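Local structure of putative polysaccharide deacetylase (Bdellovibrio bacteriovorus HD100, 5JP6) at residues R153-D165 and K288-N302. The protein is a zinc-binding carbohydrate esterase of family 4 that probably removes acetyl groups from peptidoglycan amino sugars. The protein carries 1 engineered substitution. Numbering follows the deposited sequence. Where two conformers were deposited one is given.
Sequences RDMSNGYMAVRGD and KAFLKTKSTGEFAWN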
ATOM      1  N   ARG A 153       1.799  -9.067  21.363  1.00 22.51           N
ATOM      2  CA  ARG A 153       3.222  -8.735  21.521  1.00 22.62           C
ATOM      3  C   ARG A 153       3.326  -7.541  22.459  1.00 23.34           C
ATOM      4  O   ARG A 153       2.574  -6.604  22.348  1.00 23.93           O
ATOM      5  CB  ARG A 153       3.870  -8.388  20.192  1.00 23.35           C
ATOM      6  CG  ARG A 153       3.815  -9.479  19.158  1.00 22.89           C
ATOM      7  CD  ARG A 153       4.697 -10.658  19.521  1.00 24.27           C
ATOM      8  NE  ARG A 153       4.595 -11.742  18.548  1.00 24.52           N
ATOM      9  CZ  ARG A 153       3.815 -12.808  18.668  1.00 23.93           C
ATOM     10  NH1 ARG A 153       3.000 -12.968  19.710  1.00 26.20           N
ATOM     11  NH2 ARG A 153       3.824 -13.723  17.702  1.00 24.51           N
ATOM     12  N   ASP A 154       4.231  -7.609  23.414  1.00 24.16           N
ATOM     13  CA  ASP A 154       4.452  -6.496  24.344  1.00 24.56           C
ATOM     14  C   ASP A 154       5.248  -5.421  23.612  1.00 21.92           C
ATOM     15  O   ASP A 154       6.424  -5.601  23.248  1.00 26.84           O
ATOM     16  CB  ASP A 154       5.177  -7.007  25.597  1.00 28.86           C
ATOM     17  CG  ASP A 154       5.498  -5.901  26.648  1.00 32.19           C
ATOM     18  OD1 ASP A 154       5.117  -4.768  26.463  1.00 31.17           O
ATOM     19  OD2 ASP A 154       6.151  -6.289  27.548  1.00 58.47           O
ATOM     20  N   MET A 155       4.603  -4.268  23.469  1.00 22.69           N
ATOM     21  CA  MET A 155       5.198  -3.151  22.796  1.00 23.80           C
ATOM     22  C   MET A 155       5.556  -1.997  23.748  1.00 23.17           C
ATOM     23  O   MET A 155       5.987  -0.947  23.324  1.00 26.63           O
ATOM     24  CB  MET A 155       4.321  -2.769  21.585  1.00 28.20           C
ATOM     25  CG  MET A 155       4.275  -4.006  20.541  1.00 26.48           C
ATOM     26  SD  MET A 155       3.369  -3.532  19.267  1.00 34.70           S
ATOM     27  CE  MET A 155       2.833  -5.077  18.680  1.00 24.96           C
ATOM     28  N   SER A 156       5.459  -2.252  25.055  1.00 23.38           N
ATOM     29  CA  SER A 156       5.629  -1.194  26.044  1.00 24.02           C
ATOM     30  C   SER A 156       7.032  -0.564  26.053  1.00 23.20           C
ATOM     31  O   SER A 156       7.187   0.634  26.320  1.00 27.41           O
ATOM     32  CB  SER A 156       5.281  -1.714  27.426  1.00 26.61           C
ATOM     33  OG  SER A 156       6.188  -2.745  27.839  1.00 26.51           O
ATOM     34  N   ASN A 157       8.043  -1.370  25.756  1.00 24.74           N
ATOM     35  CA  ASN A 157       9.397  -0.765  25.503  0.50 28.82           C
ATOM     36  C   ASN A 157       9.843  -1.162  24.118  1.00 30.28           C
ATOM     37  O   ASN A 157      10.999  -1.437  23.854  1.00 33.75           O
ATOM     38  CB  ASN A 157      10.487  -1.033  26.584  0.50 32.06           C
ATOM     39  CG  ASN A 157      11.840  -0.284  26.296  0.50 30.05           C
ATOM     40  OD1 ASN A 157      11.929   0.968  26.306  0.50 22.70           O
ATOM     41  ND2 ASN A 157      12.890  -1.069  26.006  0.50 34.01           N
ATOM     42  N   GLY A 158       8.891  -1.066  23.193  1.00 27.19           N
ATOM     43  CA  GLY A 158       9.128  -1.300  21.780  1.00 28.24           C
ATOM     44  C   GLY A 158       9.101  -2.778  21.450  1.00 26.11           C
ATOM     45  O   GLY A 158       8.911  -3.650  22.312  1.00 30.35           O
ATOM     46  N   TYR A 159       9.363  -3.070  20.191  1.00 25.14           N
ATOM     47  CA  TYR A 159       9.282  -4.424  19.675  1.00 24.22           C
ATOM     48  C   TYR A 159       9.766  -4.379  18.238  1.00 23.17           C
ATOM     49  O   TYR A 159       9.274  -3.577  17.452  1.00 29.71           O
ATOM     50  CB  TYR A 159       7.833  -4.933  19.732  1.00 24.06           C
ATOM     51  CG  TYR A 159       7.606  -6.256  19.071  1.00 23.97           C
ATOM     52  CD1 TYR A 159       8.214  -7.390  19.538  1.00 27.72           C
ATOM     53  CD2 TYR A 159       6.757  -6.380  17.989  1.00 23.88           C
ATOM     54  CE1 TYR A 159       7.993  -8.622  18.935  1.00 27.54           C
ATOM     55  CE2 TYR A 159       6.527  -7.606  17.396  1.00 26.25           C
ATOM     56  CZ  TYR A 159       7.153  -8.715  17.861  1.00 25.63           C
ATOM     57  OH  TYR A 159       6.956  -9.925  17.258  1.00 28.86           O
ATOM     58  N   MET A 160      10.725  -5.225  17.880  1.00 25.55           N
ATOM     59  CA  MET A 160      11.241  -5.232  16.524  1.00 25.71           C
ATOM     60  C   MET A 160      10.762  -6.500  15.835  1.00 25.58           C
ATOM     61  O   MET A 160      11.130  -7.609  16.238  1.00 30.83           O
ATOM     62  CB  MET A 160      12.770  -5.243  16.549  1.00 29.31           C
ATOM     63  CG  MET A 160      13.430  -5.379  15.163  1.00 33.15           C
ATOM     64  SD  MET A 160      13.246  -3.841  14.243  1.00 33.13           S
ATOM     65  CE  MET A 160      12.647  -4.476  12.654  1.00 34.34           C
ATOM     66  N   ALA A 161       9.916  -6.323  14.810  1.00 23.85           N
ATOM     67  CA  ALA A 161       9.311  -7.438  14.106  1.00 25.50           C
ATOM     68  C   ALA A 161       9.912  -7.563  12.723  1.00 22.73           C
ATOM     69  O   ALA A 161       9.858  -6.614  11.899  1.00 24.41           O
ATOM     70  CB  ALA A 161       7.812  -7.251  14.007  1.00 27.65           C
ATOM     71  N   VAL A 162      10.432  -8.753  12.459  1.00 25.68           N
ATOM     72  CA  VAL A 162      10.851  -9.128  11.116  1.00 24.47           C
ATOM     73  C   VAL A 162       9.941 -10.261  10.655  1.00 24.76           C
ATOM     74  O   VAL A 162       9.161 -10.077   9.729  1.00 25.34           O
ATOM     75  CB  VAL A 162      12.353  -9.499  11.048  1.00 28.37           C
ATOM     76  CG1 VAL A 162      12.695  -9.955   9.642  1.00 29.19           C
ATOM     77  CG2 VAL A 162      13.199  -8.274  11.388  1.00 30.34           C
ATOM     78  N   ARG A 163      10.015 -11.402  11.342  1.00 25.30           N
ATOM     79  CA  ARG A 163       9.092 -12.517  11.131  1.00 24.19           C
ATOM     80  C   ARG A 163       7.961 -12.474  12.143  1.00 26.13           C
ATOM     81  O   ARG A 163       6.976 -13.161  11.980  1.00 28.50           O
ATOM     82  CB  ARG A 163       9.818 -13.859  11.198  1.00 25.81           C
ATOM     83  CG  ARG A 163      10.803 -14.014  10.038  1.00 29.78           C
ATOM     84  CD  ARG A 163      11.652 -15.293  10.044  1.00 34.88           C
ATOM     85  NE  ARG A 163      12.441 -15.307   8.795  1.00 39.89           N
ATOM     86  CZ  ARG A 163      13.436 -14.442   8.464  1.00 42.14           C
ATOM     87  NH1 ARG A 163      13.893 -13.506   9.314  1.00 45.70           N
ATOM     88  NH2 ARG A 163      14.022 -14.526   7.272  1.00 44.25           N
ATOM     89  N   GLY A 164       8.103 -11.669  13.197  1.00 24.54           N
ATOM     90  CA  GLY A 164       7.022 -11.483  14.166  1.00 25.21           C
ATOM     91  C   GLY A 164       6.794 -12.579  15.189  1.00 25.82           C
ATOM     92  O   GLY A 164       5.748 -12.611  15.829  1.00 24.66           O
ATOM     93  N   ASP A 165       7.749 -13.492  15.310  1.00 26.97           N
ATOM     94  CA  ASP A 165       7.717 -14.576  16.308  1.00 26.85           C
ATOM     95  C   ASP A 165       6.532 -15.524  16.097  1.00 26.99           C
ATOM     96  O   ASP A 165       6.079 -16.217  17.015  1.00 28.09           O
ATOM     97  CB  ASP A 165       7.745 -14.026  17.741  1.00 29.85           C
ATOM     98  CG  ASP A 165       8.935 -13.117  17.982  1.00 32.82           C
ATOM     99  OD1 ASP A 165      10.048 -13.604  17.924  1.00 38.49           O
ATOM    100  OD2 ASP A 165       8.748 -11.900  18.158  1.00 38.03           O
ATOM    101  N   LYS A 288      15.254   4.290  15.814  1.00 22.88           N
ATOM    102  CA  LYS A 288      14.907   3.015  16.401  1.00 23.01           C
ATOM    103  C   LYS A 288      14.784   3.141  17.927  1.00 20.47           C
ATOM    104  O   LYS A 288      13.843   2.595  18.528  1.00 21.98           O
ATOM    105  CB  LYS A 288      15.902   1.941  16.011  1.00 24.52           C
ATOM    106  CG  LYS A 288      15.842   1.582  14.525  1.00 26.13           C
ATOM    107  CD  LYS A 288      16.961   0.585  14.155  1.00 31.49           C
ATOM    108  CE  LYS A 288      16.855   0.127  12.723  1.00 35.70           C
ATOM    109  NZ  LYS A 288      16.008  -1.088  12.657  1.00 37.12           N
ATOM    110  N   ALA A 289      15.718   3.862  18.555  1.00 21.58           N
ATOM    111  CA  ALA A 289      15.667   4.089  20.019  1.00 22.41           C
ATOM    112  C   ALA A 289      14.448   4.918  20.415  1.00 21.04           C
ATOM    113  O   ALA A 289      13.778   4.621  21.404  1.00 22.22           O
ATOM    114  CB  ALA A 289      16.930   4.760  20.483  1.00 23.58           C
ATOM    115  N   PHE A 290      14.173   5.944  19.624  1.00 20.73           N
ATOM    116  CA  PHE A 290      12.996   6.792  19.813  1.00 21.20           C
ATOM    117  C   PHE A 290      11.702   5.966  19.860  1.00 20.80           C
ATOM    118  O   PHE A 290      10.853   6.155  20.753  1.00 20.96           O
ATOM    119  CB  PHE A 290      12.954   7.787  18.661  1.00 22.53           C
ATOM    120  CG  PHE A 290      11.689   8.590  18.549  1.00 22.41           C
ATOM    121  CD1 PHE A 290      11.384   9.582  19.442  1.00 25.01           C
ATOM    122  CD2 PHE A 290      10.838   8.383  17.489  1.00 23.42           C
ATOM    123  CE1 PHE A 290      10.259  10.367  19.261  1.00 26.13           C
ATOM    124  CE2 PHE A 290       9.698   9.121  17.327  1.00 23.75           C
ATOM    125  CZ  PHE A 290       9.407  10.124  18.211  1.00 26.30           C
ATOM    126  N   LEU A 291      11.538   5.043  18.904  1.00 20.37           N
ATOM    127  CA  LEU A 291      10.313   4.225  18.898  1.00 20.66           C
ATOM    128  C   LEU A 291      10.124   3.422  20.187  1.00 20.17           C
ATOM    129  O   LEU A 291       9.006   3.301  20.693  1.00 21.73           O
ATOM    130  CB  LEU A 291      10.278   3.278  17.694  1.00 22.68           C
ATOM    131  CG  LEU A 291      10.089   3.917  16.330  1.00 23.10           C
ATOM    132  CD1 LEU A 291      10.178   2.840  15.263  1.00 23.83           C
ATOM    133  CD2 LEU A 291       8.752   4.650  16.247  1.00 23.44           C
ATOM    134  N   LYS A 292      11.233   2.874  20.704  1.00 19.86           N
ATOM    135  CA  LYS A 292      11.158   2.104  21.931  1.00 20.53           C
ATOM    136  C   LYS A 292      10.767   2.997  23.107  1.00 20.89           C
ATOM    137  O   LYS A 292       9.889   2.641  23.883  1.00 21.89           O
ATOM    138  CB  LYS A 292      12.456   1.363  22.223  1.00 23.30           C
ATOM    139  CG  LYS A 292      12.864   0.369  21.141  1.00 25.97           C
ATOM    140  CD  LYS A 292      14.184  -0.280  21.480  1.00 31.05           C
ATOM    141  CE  LYS A 292      14.209  -1.005  22.772  1.00 40.47           C
ATOM    142  NZ  LYS A 292      13.153  -2.047  22.842  1.00 53.61           N
ATOM    143  N   THR A 293      11.387   4.167  23.206  1.00 19.38           N
ATOM    144  CA  THR A 293      11.012   5.141  24.235  1.00 19.47           C
ATOM    145  C   THR A 293       9.521   5.492  24.133  1.00 21.62           C
ATOM    146  O   THR A 293       8.816   5.629  25.152  1.00 22.22           O
ATOM    147  CB  THR A 293      11.915   6.365  24.160  1.00 20.66           C
ATOM    148  OG1 THR A 293      13.246   5.953  24.471  1.00 21.11           O
ATOM    149  CG2 THR A 293      11.474   7.471  25.154  1.00 22.80           C
ATOM    150  N   LYS A 294       9.036   5.578  22.898  1.00 20.88           N
ATOM    151  CA  LYS A 294       7.638   5.906  22.636  1.00 20.05           C
ATOM    152  C   LYS A 294       6.729   4.693  22.565  1.00 19.34           C
ATOM    153  O   LYS A 294       5.598   4.813  22.116  1.00 19.78           O
ATOM    154  CB  LYS A 294       7.534   6.768  21.372  1.00 20.97           C
ATOM    155  CG  LYS A 294       8.317   8.076  21.465  1.00 22.83           C
ATOM    156  CD  LYS A 294       7.815   8.982  22.566  1.00 23.06           C
ATOM    157  CE  LYS A 294       8.631  10.255  22.683  1.00 26.71           C
ATOM    158  NZ  LYS A 294       8.150  11.114  23.806  1.00 27.54           N
ATOM    159  N   SER A 295       7.185   3.554  23.068  1.00 19.31           N
ATOM    160  CA  SER A 295       6.337   2.375  23.285  1.00 20.65           C
ATOM    161  C   SER A 295       5.570   1.995  22.008  1.00 20.52           C
ATOM    162  O   SER A 295       4.385   1.672  22.036  1.00 22.65           O
ATOM    163  CB  SER A 295       5.375   2.611  24.462  1.00 21.25           C
ATOM    164  OG  SER A 295       6.075   2.902  25.665  1.00 21.97           O
ATOM    165  N   THR A 296       6.304   2.002  20.889  1.00 18.78           N
ATOM    166  CA  THR A 296       5.722   1.713  19.605  1.00 20.40           C
ATOM    167  C   THR A 296       6.573   0.662  18.902  1.00 19.54           C
ATOM    168  O   THR A 296       7.803   0.815  18.794  1.00 21.28           O
ATOM    169  CB  THR A 296       5.619   2.991  18.733  1.00 20.17           C
ATOM    170  OG1 THR A 296       4.809   3.972  19.423  1.00 21.32           O
ATOM    171  CG2 THR A 296       5.031   2.730  17.402  1.00 21.42           C
ATOM    172  N   GLY A 297       5.924  -0.407  18.450  1.00 19.38           N
ATOM    173  CA  GLY A 297       6.632  -1.485  17.749  1.00 20.01           C
ATOM    174  C   GLY A 297       7.080  -1.029  16.364  1.00 19.67           C
ATOM    175  O   GLY A 297       6.408  -0.233  15.730  1.00 20.60           O
ATOM    176  N   GLU A 298       8.238  -1.542  15.945  1.00 19.95           N
ATOM    177  CA  GLU A 298       8.887  -1.284  14.673  1.00 19.16           C
ATOM    178  C   GLU A 298       8.727  -2.526  13.826  1.00 19.02           C
ATOM    179  O   GLU A 298       9.248  -3.588  14.140  1.00 21.12           O
ATOM    180  CB  GLU A 298      10.374  -0.966  14.880  1.00 22.05           C
ATOM    181  CG  GLU A 298      11.149  -0.709  13.595  1.00 23.07           C
ATOM    182  CD  GLU A 298      12.642  -0.601  13.788  1.00 24.62           C
ATOM    183  OE1 GLU A 298      13.064  -0.395  14.983  1.00 26.10           O
ATOM    184  OE2 GLU A 298      13.400  -0.655  12.830  1.00 25.65           O
ATOM    185  N   PHE A 299       8.026  -2.390  12.718  1.00 19.52           N
ATOM    186  CA  PHE A 299       7.662  -3.543  11.892  1.00 20.24           C
ATOM    187  C   PHE A 299       8.400  -3.463  10.570  1.00 19.49           C
ATOM    188  O   PHE A 299       8.118  -2.603   9.712  1.00 20.39           O
ATOM    189  CB  PHE A 299       6.146  -3.615  11.694  1.00 19.01           C
ATOM    190  CG  PHE A 299       5.445  -4.194  12.882  1.00 20.01           C
ATOM    191  CD1 PHE A 299       5.285  -3.428  14.056  1.00 21.26           C
ATOM    192  CD2 PHE A 299       5.009  -5.519  12.887  1.00 23.25           C
ATOM    193  CE1 PHE A 299       4.730  -3.974  15.170  1.00 23.77           C
ATOM    194  CE2 PHE A 299       4.418  -6.049  14.024  1.00 25.94           C
ATOM    195  CZ  PHE A 299       4.289  -5.265  15.156  1.00 24.80           C
ATOM    196  N   ALA A 300       9.297  -4.420  10.367  1.00 21.94           N
ATOM    197  CA  ALA A 300       9.898  -4.646   9.063  1.00 21.88           C
ATOM    198  C   ALA A 300       9.072  -5.816   8.457  1.00 21.43           C
ATOM    199  O   ALA A 300       7.870  -5.907   8.689  1.00 21.48           O
ATOM    200  CB  ALA A 300      11.377  -4.948   9.218  1.00 22.50           C
ATOM    201  N   TRP A 301       9.675  -6.679   7.662  1.00 20.74           N
ATOM    202  CA  TRP A 301       8.969  -7.781   6.984  1.00 20.47           C
ATOM    203  C   TRP A 301      10.060  -8.757   6.511  1.00 22.35           C
ATOM    204  O   TRP A 301      11.240  -8.405   6.452  1.00 24.12           O
ATOM    205  CB  TRP A 301       8.132  -7.312   5.772  1.00 20.50           C
ATOM    206  CG  TRP A 301       8.972  -6.697   4.689  1.00 22.49           C
ATOM    207  CD1 TRP A 301       9.479  -7.347   3.591  1.00 26.31           C
ATOM    208  CD2 TRP A 301       9.416  -5.352   4.609  1.00 24.37           C
ATOM    209  NE1 TRP A 301      10.235  -6.484   2.858  1.00 31.19           N
ATOM    210  CE2 TRP A 301      10.209  -5.250   3.450  1.00 27.10           C
ATOM    211  CE3 TRP A 301       9.242  -4.219   5.416  1.00 25.52           C
ATOM    212  CZ2 TRP A 301      10.805  -4.079   3.079  1.00 31.48           C
ATOM    213  CZ3 TRP A 301       9.846  -3.053   5.025  1.00 25.93           C
ATOM    214  CH2 TRP A 301      10.621  -2.998   3.876  1.00 30.07           C
ATOM    215  N   ASN A 302       9.649  -9.976   6.154  1.00 21.30           N
ATOM    216  CA  ASN A 302      10.571 -10.920   5.517  1.00 21.23           C
ATOM    217  C   ASN A 302      10.057 -11.536   4.225  1.00 21.98           C
ATOM    218  O   ASN A 302      10.806 -12.198   3.536  1.00 25.13           O
ATOM    219  CB  ASN A 302      10.986 -12.036   6.470  1.00 22.90           C
ATOM    220  CG  ASN A 302       9.837 -12.933   6.837  1.00 22.72           C
ATOM    221  OD1 ASN A 302       8.806 -12.485   7.329  1.00 23.59           O
ATOM    222  ND2 ASN A 302      10.000 -14.224   6.593  1.00 24.71           N
TER
HETATM  223  O   HOH W   1      10.129  -0.627  18.849  1.00 24.61           O
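The ring of Phe-299 receives Ala-161 CB over one face in a CH-pi contact, 3.9 Å from its centroid, while Met-155 CE lies at its edge. Tyr-159 turns an edge toward this ring in an offset edge-to-face pair, planes at 63°. Arg-153 CB sits over a face of the tyrosine ring. Tyrosine suits this partly exposed place because its ring edge packs against Phe-299 while its OH bonds to Asp-165 OD2. The small methyl of Ala-161 lets the phenylalanine ring close over it, and flexible Met-155 reaches the ring with its chain extended beyond CG. Asn-302 CB lies over the centre of the Arg-163 guanidinium, the amide plane tilted 48° from it; Gln-327 OE1 accepts from Arg-163 NH2 and Asn-302 ND2, while Ile-331 N donates to Asn-302 OD1, which helps to set the amide's rotation.

Three backbone bonds join the strands in parallel: Glu-298 N to Tyr-159 O (2.7 Å), Ala-161 N to Glu-298 O (2.9 Å) and Ala-300 N to Ala-161 O (2.7 Å). On the sheet face away from Phe-299, Met-160 bends at chi2 (73°) to bring SD within 3.3 Å of Glu-298 CD, beside the salt bridge from Lys-288 NZ to Glu-298 OE2. Gly-158, with positive phi and no side chain, passes close against the Lys-292 chain. Ser-295 OG donates to Ser-156 O at 2.6 Å and also bonds to Lys-374 NZ. Ser-295 is the C-prime residue of the Schellman motif ending helix 285-293. Strand 160-161 thus pairs with 297-299, itself beside 275-277, in the parallel sheet of a NodB-homology deacetylase, consistent with the family's distorted beta/alpha barrel; just beyond, the ring of Trp-301 meets that of the zinc ligand Tyr-280 nearly at a right angle, linking this part of the sheet to the metal site.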